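Local coordinates for CDP-glucose-4,6-dehydratase (Yersinia pseudotuberculosis, PDB 1RKX), which catalyses the NAD-dependent conversion of CDP-D-glucose to CDP-4-keto-6-deoxy-D-glucose, as an extended short-chain dehydrogenase/reductase (SDR) enzyme, at residues T15-F20 against G38-A43; G19-W24 against G194-G199; G200-D205 against G331-W336; H234-L239 against T348-Y353. All coordinates share one frame; numbering follows the deposited sequence.

Interaction 1 (T15-F20 against G38-A43); sequences TGHTGF and GYSLTA. With NAD (nicotinamide-adenine-dinucleotide), chain G.
The imidazole of His-17 lies between two carbon groups. Gly-38 CA sits over the centre of one face, 3.5 Å from the ring centroid. Thr-18 CG2 covers the opposite face, nearer the rim. Ser-40 N lies at the ring edge, in plane. His-17 CG stands between the backbone N and the carbonyl carbon (chi1 73°), which turns the ring back over the end of strand 35-40. There His-17 ND1 and Ser-40 OG share a hydrogen bond of 2.7 Å, and either may donate. Thr-18 N adds a weak bond to the same hydroxyl. The far nitrogen of the ring, His-17 NE2, bonds to Ser-61.

Thr-18 OG1 is held from two sides. It donates to Leu-41 O at 2.8 Å, nearly along the C=O axis, and accepts from NAD O3B at 2.8 Å. Leu-41 N gives a weak bond to NAD O2B, and the Leu-41 side chain lies against the adenine. Gly-16 N donates to Tyr-39 O at 3.0 Å. This is the NAD-binding beta-alpha-beta unit of a Rossmann fold, with its glycine-rich turn after the first strand.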
# COMPACT_ATOMS: atom_id res chain seq x y z
N THR C 15 33.62 4.07 10.13
CA THR C 15 34.14 3.57 8.86
C THR C 15 33.90 4.71 7.88
O THR C 15 32.91 5.43 8.00
CB THR C 15 33.42 2.30 8.35
OG1 THR C 15 32.05 2.60 8.05
CG2 THR C 15 33.49 1.19 9.39
N GLY C 16 34.80 4.87 6.92
CA GLY C 16 34.65 5.94 5.94
C GLY C 16 35.05 7.31 6.46
O GLY C 16 34.59 8.33 5.95
N HIS C 17 35.92 7.33 7.47
CA HIS C 17 36.38 8.59 8.05
C HIS C 17 37.26 9.41 7.10
O HIS C 17 37.47 10.60 7.33
CB HIS C 17 37.14 8.33 9.36
CG HIS C 17 38.50 7.73 9.15
ND1 HIS C 17 38.70 6.51 8.55
CD2 HIS C 17 39.73 8.19 9.49
CE1 HIS C 17 39.99 6.23 8.53
NE2 HIS C 17 40.64 7.24 9.09
N THR C 18 37.77 8.79 6.04
CA THR C 18 38.63 9.51 5.10
C THR C 18 37.83 10.19 3.99
O THR C 18 38.40 10.82 3.10
CB THR C 18 39.67 8.57 4.44
OG1 THR C 18 39.00 7.56 3.68
CG2 THR C 18 40.56 7.91 5.51
N GLY C 19 36.51 10.06 4.05
CA GLY C 19 35.66 10.66 3.04
C GLY C 19 35.07 12.00 3.46
O GLY C 19 35.40 12.54 4.52
N PHE C 20 34.18 12.52 2.62
CA PHE C 20 33.54 13.81 2.86
C PHE C 20 32.70 13.84 4.13
O PHE C 20 33.00 14.60 5.06
CB PHE C 20 32.69 14.18 1.64
CG PHE C 20 31.88 15.44 1.80
CD1 PHE C 20 32.50 16.65 2.13
CD2 PHE C 20 30.51 15.43 1.58
CE1 PHE C 20 31.76 17.83 2.23
CE2 PHE C 20 29.75 16.61 1.67
CZ PHE C 20 30.38 17.81 2.00
N GLY C 38 39.03 5.52 13.10
CA GLY C 38 38.46 5.42 11.77
C GLY C 38 39.04 4.25 10.99
O GLY C 38 40.17 3.84 11.22
N TYR C 39 38.24 3.71 10.06
CA TYR C 39 38.65 2.59 9.23
C TYR C 39 38.13 2.87 7.82
O TYR C 39 36.92 2.87 7.60
CB TYR C 39 38.03 1.29 9.76
CG TYR C 39 38.47 0.03 9.06
CD1 TYR C 39 39.52 -0.75 9.56
CD2 TYR C 39 37.82 -0.42 7.91
CE1 TYR C 39 39.91 -1.93 8.93
CE2 TYR C 39 38.20 -1.60 7.27
CZ TYR C 39 39.25 -2.36 7.79
OH TYR C 39 39.62 -3.53 7.18
N SER C 40 39.04 3.14 6.89
CA SER C 40 38.67 3.45 5.50
C SER C 40 39.83 3.13 4.57
O SER C 40 40.92 2.78 5.00
CB SER C 40 38.39 4.95 5.33
OG SER C 40 37.54 5.48 6.33
N LEU C 41 39.56 3.26 3.27
CA LEU C 41 40.61 3.10 2.28
C LEU C 41 41.21 4.51 2.26
O LEU C 41 40.66 5.42 2.88
CB LEU C 41 40.03 2.80 0.90
CG LEU C 41 39.32 1.46 0.69
CD1 LEU C 41 38.79 1.41 -0.74
CD2 LEU C 41 40.29 0.31 0.94
N THR C 42 42.32 4.68 1.56
CA THR C 42 42.95 6.00 1.46
C THR C 42 41.92 7.00 0.93
O THR C 42 41.05 6.64 0.13
CB THR C 42 44.16 5.95 0.50
OG1 THR C 42 45.20 5.16 1.09
CG2 THR C 42 44.68 7.35 0.20
N ALA C 43 42.00 8.25 1.38
CA ALA C 43 41.07 9.29 0.94
C ALA C 43 40.80 9.14 -0.56
O ALA C 43 41.72 8.99 -1.36
CB ALA C 43 41.64 10.68 1.24
PA NAD G . 33.13 9.73 0.03
O1A NAD G . 33.52 9.04 -1.22
O2A NAD G . 33.73 11.07 0.28
O5B NAD G . 33.44 8.80 1.31
C5B NAD G . 33.36 7.37 1.17
C4B NAD G . 34.21 6.67 2.23
O4B NAD G . 34.02 5.27 1.91
C3B NAD G . 35.70 6.93 2.06
O3B NAD G . 36.21 7.29 3.37
C2B NAD G . 36.22 5.62 1.52
O2B NAD G . 37.62 5.38 1.82
C1B NAD G . 35.25 4.63 2.13
N9A NAD G . 35.25 3.35 1.44
C8A NAD G . 34.76 3.07 0.19
N7A NAD G . 34.92 1.80 -0.17
C5A NAD G . 35.56 1.23 0.92
C6A NAD G . 36.01 -0.09 1.16
N6A NAD G . 35.90 -1.11 0.33
N1A NAD G . 36.62 -0.34 2.36
C2A NAD G . 36.75 0.70 3.24
N3A NAD G . 36.38 1.96 3.13
C4A NAD G . 35.77 2.17 1.92
O3 NAD G . 31.57 9.82 0.07
PN NAD G . 30.56 10.49 1.16
O1N NAD G . 29.88 11.56 0.41
O2N NAD G . 31.37 11.00 2.30
O5D NAD G . 29.55 9.31 1.48
C5D NAD G . 29.52 8.84 2.83
C4D NAD G . 28.45 7.78 2.98
O4D NAD G . 27.18 8.48 2.74
C3D NAD G . 28.42 6.61 1.98
O3D NAD G . 27.84 5.47 2.65
C2D NAD G . 27.49 7.14 0.90
O2D NAD G . 26.95 6.06 0.12
C1D NAD G . 26.45 7.84 1.72
N1N NAD G . 25.69 8.81 0.95
C2N NAD G . 26.21 10.06 0.58
C3N NAD G . 25.36 11.07 -0.15
C7N NAD G . 25.96 12.38 -0.45
O7N NAD G . 25.24 13.20 -1.03
N7N NAD G . 27.23 12.71 -0.13
C4N NAD G . 23.98 10.65 -0.61
C5N NAD G . 23.60 9.28 -0.15
C6N NAD G . 24.36 8.46 0.54

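Interaction 2 (G19-W24 against G194-G199). With NAD (nicotinamide-adenine-dinucleotide), chain G.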
# COMPACT_ATOMS: atom_id res chain seq x y z
N GLY C 19 36.51 10.06 4.05
CA GLY C 19 35.66 10.66 3.04
C GLY C 19 35.07 12.00 3.46
O GLY C 19 35.40 12.54 4.52
N PHE C 20 34.18 12.52 2.62
CA PHE C 20 33.54 13.81 2.86
C PHE C 20 32.70 13.84 4.13
O PHE C 20 33.00 14.60 5.06
CB PHE C 20 32.69 14.18 1.64
CG PHE C 20 31.88 15.44 1.80
CD1 PHE C 20 32.50 16.65 2.13
CD2 PHE C 20 30.51 15.43 1.58
CE1 PHE C 20 31.76 17.83 2.23
CE2 PHE C 20 29.75 16.61 1.67
CZ PHE C 20 30.38 17.81 2.00
N LYS C 21 31.64 13.04 4.18
CA LYS C 21 30.77 13.02 5.36
C LYS C 21 31.51 12.48 6.57
O LYS C 21 31.34 12.99 7.69
CB LYS C 21 29.52 12.18 5.10
CG LYS C 21 28.59 12.76 4.03
CD LYS C 21 27.39 11.86 3.79
CE LYS C 21 26.52 11.72 5.04
NZ LYS C 21 25.34 10.84 4.81
N GLY C 22 32.31 11.45 6.36
CA GLY C 22 33.06 10.84 7.44
C GLY C 22 34.05 11.79 8.09
O GLY C 22 34.24 11.75 9.30
N GLY C 23 34.68 12.63 7.27
CA GLY C 23 35.64 13.59 7.79
C GLY C 23 34.94 14.63 8.66
O GLY C 23 35.40 14.92 9.76
N TRP C 24 33.84 15.19 8.17
CA TRP C 24 33.13 16.18 8.97
C TRP C 24 32.64 15.55 10.27
O TRP C 24 32.73 16.17 11.33
CB TRP C 24 31.95 16.78 8.20
CG TRP C 24 32.36 17.88 7.25
CD1 TRP C 24 32.50 17.79 5.90
CD2 TRP C 24 32.68 19.23 7.60
NE1 TRP C 24 32.90 19.01 5.38
CE2 TRP C 24 33.01 19.91 6.40
CE3 TRP C 24 32.72 19.94 8.81
CZ2 TRP C 24 33.38 21.26 6.38
CZ3 TRP C 24 33.08 21.29 8.79
CH2 TRP C 24 33.41 21.93 7.58
N GLY C 194 20.47 12.32 1.53
CA GLY C 194 21.18 12.51 0.29
C GLY C 194 21.39 13.98 -0.05
O GLY C 194 21.07 14.86 0.75
N ASN C 195 21.95 14.23 -1.23
CA ASN C 195 22.18 15.60 -1.70
C ASN C 195 22.95 16.44 -0.68
O ASN C 195 22.59 17.59 -0.40
CB ASN C 195 20.84 16.27 -1.99
CG ASN C 195 19.87 15.33 -2.67
OD1 ASN C 195 20.07 14.93 -3.82
ND2 ASN C 195 18.80 14.97 -1.96
N VAL C 196 24.00 15.87 -0.12
CA VAL C 196 24.80 16.56 0.88
C VAL C 196 25.86 17.44 0.23
O VAL C 196 26.59 17.01 -0.66
CB VAL C 196 25.48 15.54 1.81
CG1 VAL C 196 26.28 16.26 2.85
CG2 VAL C 196 24.42 14.67 2.47
N ILE C 197 25.93 18.69 0.68
CA ILE C 197 26.91 19.63 0.15
C ILE C 197 27.64 20.34 1.29
O ILE C 197 27.14 20.41 2.42
CB ILE C 197 26.25 20.69 -0.77
CG1 ILE C 197 25.10 21.38 -0.03
CG2 ILE C 197 25.77 20.02 -2.06
CD1 ILE C 197 24.45 22.52 -0.82
N GLY C 198 28.82 20.85 0.99
CA GLY C 198 29.60 21.54 2.00
C GLY C 198 31.03 21.77 1.56
O GLY C 198 31.46 21.29 0.51
N GLY C 199 31.77 22.54 2.35
CA GLY C 199 33.15 22.78 1.99
C GLY C 199 33.89 21.46 2.16
O GLY C 199 33.56 20.67 3.04
PA NAD G . 33.13 9.73 0.03
O1A NAD G . 33.52 9.04 -1.22
O2A NAD G . 33.73 11.07 0.28
O5B NAD G . 33.44 8.80 1.31
C5B NAD G . 33.36 7.37 1.17
C4B NAD G . 34.21 6.67 2.23
O4B NAD G . 34.02 5.27 1.91
C3B NAD G . 35.70 6.93 2.06
O3B NAD G . 36.21 7.29 3.37
C2B NAD G . 36.22 5.62 1.52
O2B NAD G . 37.62 5.38 1.82
C1B NAD G . 35.25 4.63 2.13
N9A NAD G . 35.25 3.35 1.44
C8A NAD G . 34.76 3.07 0.19
N7A NAD G . 34.92 1.80 -0.17
C5A NAD G . 35.56 1.23 0.92
C6A NAD G . 36.01 -0.09 1.16
N6A NAD G . 35.90 -1.11 0.33
N1A NAD G . 36.62 -0.34 2.36
C2A NAD G . 36.75 0.70 3.24
N3A NAD G . 36.38 1.96 3.13
C4A NAD G . 35.77 2.17 1.92
O3 NAD G . 31.57 9.82 0.07
PN NAD G . 30.56 10.49 1.16
O1N NAD G . 29.88 11.56 0.41
O2N NAD G . 31.37 11.00 2.30
O5D NAD G . 29.55 9.31 1.48
C5D NAD G . 29.52 8.84 2.83
C4D NAD G . 28.45 7.78 2.98
O4D NAD G . 27.18 8.48 2.74
C3D NAD G . 28.42 6.61 1.98
O3D NAD G . 27.84 5.47 2.65
C2D NAD G . 27.49 7.14 0.90
O2D NAD G . 26.95 6.06 0.12
C1D NAD G . 26.45 7.84 1.72
N1N NAD G . 25.69 8.81 0.95
C2N NAD G . 26.21 10.06 0.58
C3N NAD G . 25.36 11.07 -0.15
C7N NAD G . 25.96 12.38 -0.45
O7N NAD G . 25.24 13.20 -1.03
N7N NAD G . 27.23 12.71 -0.13
C4N NAD G . 23.98 10.65 -0.61
C5N NAD G . 23.60 9.28 -0.15
C6N NAD G . 24.36 8.46 0.54
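Phe-20 drives the edge of its ring into the backbone of 197-199, and this is the tight part of the contact. Phe-20 CZ comes within 3.6 Å of Gly-198 N, and Phe-20 CE1 within 3.5 Å of Gly-199 O. Both backbone atoms lie near the ring plane. Gly-198 has no side chain, and the phenyl edge can therefore come right up to the chain. On the neighbouring corner, Phe-20 CE2 touches Val-196 CG1 at 3.7 Å. The ring gets there because CG is anti to the backbone N (chi1 175°), which sends it off the first turn of the helix toward strand 196-197.

Trp-24, one turn on, supplies the direct hydrogen bond. Its NE1 donates to Gly-199 O at 2.9 Å. The oxygen lies in the indole plane, and the donor approaches almost straight down the carbonyl.

The looser side is at Lys-21. Its CD is 4.3 Å from Val-196 CG2, and the chain, bent at chi3, runs past the nicotinamide ribose instead. Lys-21 NZ bonds to Tyr-242. This side does not open to solvent, since all the touching residues are buried; NAD occupies it.

Phe-20 N and Lys-21 N, at the helix N-terminus, bond to NAD O2A and NAD O2N, one on each phosphate. Val-196 N donates to NAD O7N at 3.1 Å. Apolar packing thus joins two backbone sites that hold different parts of the cofactor, the pyrophosphate and the nicotinamide carboxamide. The helix end would be expected to favour the pyrophosphate charge, while the bond from Val-196 N would help orient the carboxamide.

Interaction 3 (G200-D205 against G331-W336)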
# COMPACT_ATOMS: atom_id res chain seq x y z
N GLY C 200 34.88 21.21 1.30
CA GLY C 200 35.65 19.99 1.44
C GLY C 200 35.23 18.77 0.64
O GLY C 200 35.79 17.69 0.84
N ASP C 201 34.24 18.89 -0.24
CA ASP C 201 33.86 17.74 -1.04
C ASP C 201 34.44 17.93 -2.42
O ASP C 201 34.04 18.83 -3.16
CB ASP C 201 32.34 17.58 -1.13
CG ASP C 201 31.93 16.36 -1.95
OD1 ASP C 201 32.75 15.42 -2.06
OD2 ASP C 201 30.80 16.34 -2.46
N TRP C 202 35.41 17.09 -2.77
CA TRP C 202 36.06 17.20 -4.06
C TRP C 202 35.67 16.09 -5.02
O TRP C 202 36.40 15.78 -5.96
CB TRP C 202 37.58 17.25 -3.85
CG TRP C 202 38.07 18.65 -3.57
CD1 TRP C 202 38.22 19.66 -4.48
CD2 TRP C 202 38.44 19.20 -2.30
NE1 TRP C 202 38.66 20.80 -3.85
CE2 TRP C 202 38.81 20.55 -2.51
CE3 TRP C 202 38.50 18.68 -1.00
CZ2 TRP C 202 39.23 21.38 -1.47
CZ3 TRP C 202 38.92 19.51 0.04
CH2 TRP C 202 39.28 20.85 -0.21
N ALA C 203 34.50 15.50 -4.79
CA ALA C 203 34.01 14.45 -5.67
C ALA C 203 33.87 15.08 -7.05
O ALA C 203 33.61 16.28 -7.18
CB ALA C 203 32.66 13.95 -5.18
N LEU C 204 34.04 14.26 -8.08
CA LEU C 204 33.93 14.75 -9.45
C LEU C 204 32.49 14.78 -9.93
O LEU C 204 31.64 14.03 -9.45
CB LEU C 204 34.76 13.87 -10.38
CG LEU C 204 36.27 13.84 -10.13
CD1 LEU C 204 36.92 12.83 -11.06
CD2 LEU C 204 36.86 15.23 -10.34
N ASP C 205 32.22 15.66 -10.89
CA ASP C 205 30.90 15.80 -11.48
C ASP C 205 29.76 15.97 -10.48
O ASP C 205 28.76 15.25 -10.51
CB ASP C 205 30.62 14.60 -12.39
CG ASP C 205 31.64 14.47 -13.51
OD1 ASP C 205 31.77 15.42 -14.31
OD2 ASP C 205 32.31 13.42 -13.59
N GLY C 331 32.45 30.45 1.43
CA GLY C 331 33.41 30.90 2.42
C GLY C 331 34.49 29.87 2.68
O GLY C 331 35.69 30.18 2.69
N TRP C 332 34.07 28.62 2.89
CA TRP C 332 35.01 27.54 3.16
C TRP C 332 35.99 27.41 2.00
O TRP C 332 37.21 27.33 2.21
CB TRP C 332 34.24 26.22 3.34
CG TRP C 332 35.04 25.14 4.00
CD1 TRP C 332 34.97 24.76 5.31
CD2 TRP C 332 36.02 24.30 3.39
NE1 TRP C 332 35.84 23.74 5.56
CE2 TRP C 332 36.51 23.43 4.40
CE3 TRP C 332 36.55 24.20 2.10
CZ2 TRP C 332 37.49 22.47 4.15
CZ3 TRP C 332 37.53 23.24 1.85
CH2 TRP C 332 37.99 22.38 2.88
N HIS C 333 35.49 27.43 0.78
CA HIS C 333 36.38 27.28 -0.36
C HIS C 333 37.44 28.38 -0.48
O HIS C 333 38.63 28.07 -0.55
CB HIS C 333 35.59 27.20 -1.66
CG HIS C 333 36.27 26.38 -2.70
ND1 HIS C 333 36.54 25.04 -2.54
CD2 HIS C 333 36.76 26.71 -3.92
CE1 HIS C 333 37.16 24.58 -3.61
NE2 HIS C 333 37.31 25.58 -4.46
N LYS C 334 37.02 29.64 -0.49
CA LYS C 334 38.01 30.71 -0.63
C LYS C 334 39.01 30.76 0.52
O LYS C 334 40.15 31.18 0.32
CB LYS C 334 37.33 32.08 -0.83
CG LYS C 334 36.16 32.39 0.08
CD LYS C 334 35.63 33.80 -0.23
CE LYS C 334 35.31 33.97 -1.71
NZ LYS C 334 34.84 35.35 -2.04
N ASN C 335 38.61 30.33 1.71
CA ASN C 335 39.56 30.32 2.81
C ASN C 335 40.60 29.24 2.50
O ASN C 335 41.79 29.42 2.76
CB ASN C 335 38.87 30.03 4.14
CG ASN C 335 38.50 31.30 4.88
OD1 ASN C 335 37.41 31.84 4.70
ND2 ASN C 335 39.42 31.79 5.72
N TRP C 336 40.14 28.13 1.94
CA TRP C 336 41.04 27.04 1.57
C TRP C 336 42.00 27.53 0.49
O TRP C 336 43.21 27.30 0.57
CB TRP C 336 40.24 25.85 1.05
CG TRP C 336 41.09 24.80 0.39
CD1 TRP C 336 42.04 24.01 0.98
CD2 TRP C 336 41.10 24.47 -1.00
NE1 TRP C 336 42.64 23.21 0.04
CE2 TRP C 336 42.08 23.47 -1.19
CE3 TRP C 336 40.38 24.92 -2.12
CZ2 TRP C 336 42.36 22.92 -2.44
CZ3 TRP C 336 40.65 24.37 -3.36
CH2 TRP C 336 41.64 23.37 -3.51
O HOH W 1 35.94 22.86 -0.81
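Water 1 bridges the two segments and is gripped from both. It accepts from Gly-200 N at 2.9 Å. It also pairs with His-333 ND1 at 2.8 Å, lying in the plane of the imidazole at its edge; the direction of that bond is open. The other nitrogen, His-333 NE2, bonds to Glu-216. The ring is thus tied at both nitrogens. The water also lies over one face of the Trp-202 indole, toward its rim.

The rest of the contact is aromatic. Trp-202 points the edge of its six-membered ring at the face of Trp-336. Trp-202 CZ2 stands over the centre of that ring, 3.5 Å from Trp-336 CE2. The planes meet at 61°, an edge-to-face pair with centroids 4.7 Å apart. The next atom of the same edge, Trp-202 CH2, reaches Trp-332 CZ3 at 3.6 Å, near the plane of the Trp-332 ring. These two indoles are oblique to each other.

Gly-200 covers a face of Trp-332. Its N is 3.4 Å from Trp-332 CZ3, and its CA makes a CH-pi contact with the six-membered ring. Trp-332 and Trp-336 both carry CG anti to the backbone N (chi1 -163° and 168°). One helical turn apart, they put their rings on the same side of the helix. Trp-332 NE1 bonds to Ser-346 of the following helix.

An Asx turn, closed by Asp-201 OD1 and Ala-203 N, shapes the loop around Trp-202. Trp-202, Trp-332 and Trp-336 form an aromatic cluster that joins the loop after strand 196-197 to helix 322-338.

Interaction 4 (H234-L239 against T348-Y353)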
# COMPACT_ATOMS: atom_id res chain seq x y z
N HIS C 234 23.28 21.15 3.85
CA HIS C 234 24.67 21.23 4.29
C HIS C 234 24.98 19.91 4.99
O HIS C 234 24.13 19.35 5.69
CB HIS C 234 24.86 22.41 5.24
CG HIS C 234 26.29 22.71 5.56
ND1 HIS C 234 27.02 21.96 6.45
CD2 HIS C 234 27.13 23.66 5.08
CE1 HIS C 234 28.25 22.45 6.52
NE2 HIS C 234 28.34 23.47 5.70
N VAL C 235 26.20 19.42 4.79
CA VAL C 235 26.62 18.16 5.37
C VAL C 235 26.38 18.05 6.88
O VAL C 235 26.11 16.97 7.39
CB VAL C 235 28.12 17.89 5.05
CG1 VAL C 235 29.00 19.01 5.61
CG2 VAL C 235 28.54 16.53 5.61
N LEU C 236 26.46 19.17 7.60
CA LEU C 236 26.24 19.12 9.04
C LEU C 236 24.79 18.85 9.44
O LEU C 236 24.52 18.41 10.56
CB LEU C 236 26.73 20.42 9.69
CG LEU C 236 28.23 20.71 9.51
CD1 LEU C 236 28.57 22.04 10.17
CD2 LEU C 236 29.06 19.58 10.11
N GLU C 237 23.85 19.10 8.53
CA GLU C 237 22.43 18.87 8.83
C GLU C 237 22.13 17.39 9.10
O GLU C 237 21.66 17.04 10.18
CB GLU C 237 21.56 19.41 7.69
CG GLU C 237 21.78 20.90 7.40
CD GLU C 237 20.88 21.83 8.21
OE1 GLU C 237 20.68 21.59 9.43
OE2 GLU C 237 20.38 22.82 7.63
N PRO C 238 22.39 16.50 8.13
CA PRO C 238 22.10 15.10 8.44
C PRO C 238 23.01 14.57 9.55
O PRO C 238 22.58 13.76 10.37
CB PRO C 238 22.33 14.39 7.10
CG PRO C 238 23.34 15.27 6.40
CD PRO C 238 22.81 16.65 6.72
N LEU C 239 24.26 15.03 9.58
CA LEU C 239 25.19 14.57 10.61
C LEU C 239 24.66 14.91 12.00
O LEU C 239 24.81 14.11 12.94
CB LEU C 239 26.57 15.19 10.40
CG LEU C 239 27.55 14.36 9.54
CD1 LEU C 239 26.90 13.99 8.22
CD2 LEU C 239 28.84 15.14 9.33
N THR C 348 35.52 25.64 13.55
CA THR C 348 34.70 26.82 13.78
C THR C 348 33.36 26.69 13.06
O THR C 348 32.33 27.13 13.57
CB THR C 348 35.42 28.10 13.31
OG1 THR C 348 36.57 28.33 14.13
CG2 THR C 348 34.49 29.31 13.41
N GLU C 349 33.38 26.07 11.88
CA GLU C 349 32.14 25.89 11.13
C GLU C 349 31.20 25.01 11.93
O GLU C 349 30.00 25.26 12.01
CB GLU C 349 32.42 25.26 9.76
CG GLU C 349 31.18 25.16 8.90
CD GLU C 349 31.40 25.73 7.52
OE1 GLU C 349 31.96 26.84 7.41
OE2 GLU C 349 31.00 25.08 6.53
N ILE C 350 31.75 23.96 12.53
CA ILE C 350 30.95 23.06 13.34
C ILE C 350 30.39 23.83 14.53
O ILE C 350 29.23 23.65 14.90
CB ILE C 350 31.80 21.87 13.85
CG1 ILE C 350 32.10 20.93 12.67
CG2 ILE C 350 31.07 21.13 14.96
CD1 ILE C 350 33.17 19.89 12.96
N ASN C 351 31.21 24.69 15.13
CA ASN C 351 30.76 25.48 16.27
C ASN C 351 29.64 26.44 15.85
O ASN C 351 28.66 26.61 16.57
CB ASN C 351 31.92 26.28 16.88
CG ASN C 351 32.93 25.39 17.58
OD1 ASN C 351 32.56 24.45 18.30
ND2 ASN C 351 34.21 25.69 17.40
N ASN C 352 29.80 27.06 14.68
CA ASN C 352 28.79 27.98 14.18
C ASN C 352 27.47 27.25 14.02
O ASN C 352 26.41 27.79 14.33
CB ASN C 352 29.23 28.56 12.83
CG ASN C 352 30.31 29.61 12.96
OD1 ASN C 352 30.98 29.96 11.99
ND2 ASN C 352 30.48 30.13 14.18
N TYR C 353 27.54 26.01 13.54
CA TYR C 353 26.34 25.21 13.34
C TYR C 353 25.68 24.90 14.68
O TYR C 353 24.48 25.12 14.86
CB TYR C 353 26.67 23.88 12.65
CG TYR C 353 25.45 23.06 12.32
CD1 TYR C 353 24.73 23.29 11.15
CD2 TYR C 353 24.98 22.09 13.20
CE1 TYR C 353 23.57 22.57 10.87
CE2 TYR C 353 23.83 21.36 12.93
CZ TYR C 353 23.13 21.61 11.75
OH TYR C 353 21.98 20.91 11.47
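Leu-236 lies over one face of the Tyr-353 ring, with its CB 3.9 Å from the ring centroid in a CH-pi contact. The two side chains run past each other in opposite directions. Leu-236 CD1 lies beside Tyr-353 CB, at 3.6 Å, and CD2 meets Ile-350 CG1 at 4.2 Å.

The tyrosine places its polar end beside helix 236-251. Tyr-353 CG is anti to the backbone N (chi1 -175°), which extends the ring toward Glu-237. Tyr-353 OH donates to Glu-237 OE1 at 2.5 Å, on the anti side of the carboxylate, and also bonds to Ser-240. The carboxylate and the ring are nearly perpendicular, at 87°. Backbone N-H groups of Arg-319 and Trp-320 also bond to this carboxylate, so the buried group, probably charged, has several donors.

His-234 uses both ring nitrogens. Its ND1 accepts from Leu-236 N at 3.1 Å, almost in the ring plane, which is a capping bond. Its NE2 donates to Glu-349 OE2 at 3.2 Å, with the planes 55° apart. The arrangement is a helix-helix contact in which the N-terminal part of helix 236-251, with the His-234 capping bond, docks on helix 342-355 near the C-terminus.

How the interactions relate
All four interactions are largely buried. Interaction 2 is the most central, and interaction 3 lies farthest from the centre. Interactions 1 and 2 share Gly-19 and Phe-20, and both touch NAD. Interaction 1 works at the adenosine end, mainly through polar bonds at strand ends. Interaction 2 joins the same glycine-rich turn and helix 20-31 to strand 196-197, by apolar packing, one indole-to-carbonyl hydrogen bond and backbone bonds to the cofactor. Interactions 3 and 4 do not touch NAD. The first is an aromatic cluster with a bridging water; the second joins two helices with buried carboxylates. Phe-20 also packs on Asp-201 and Val-235, and Trp-24 on Trp-332. Helices 322-338 and 342-355 follow each other and carry one side each of interactions 3 and 4.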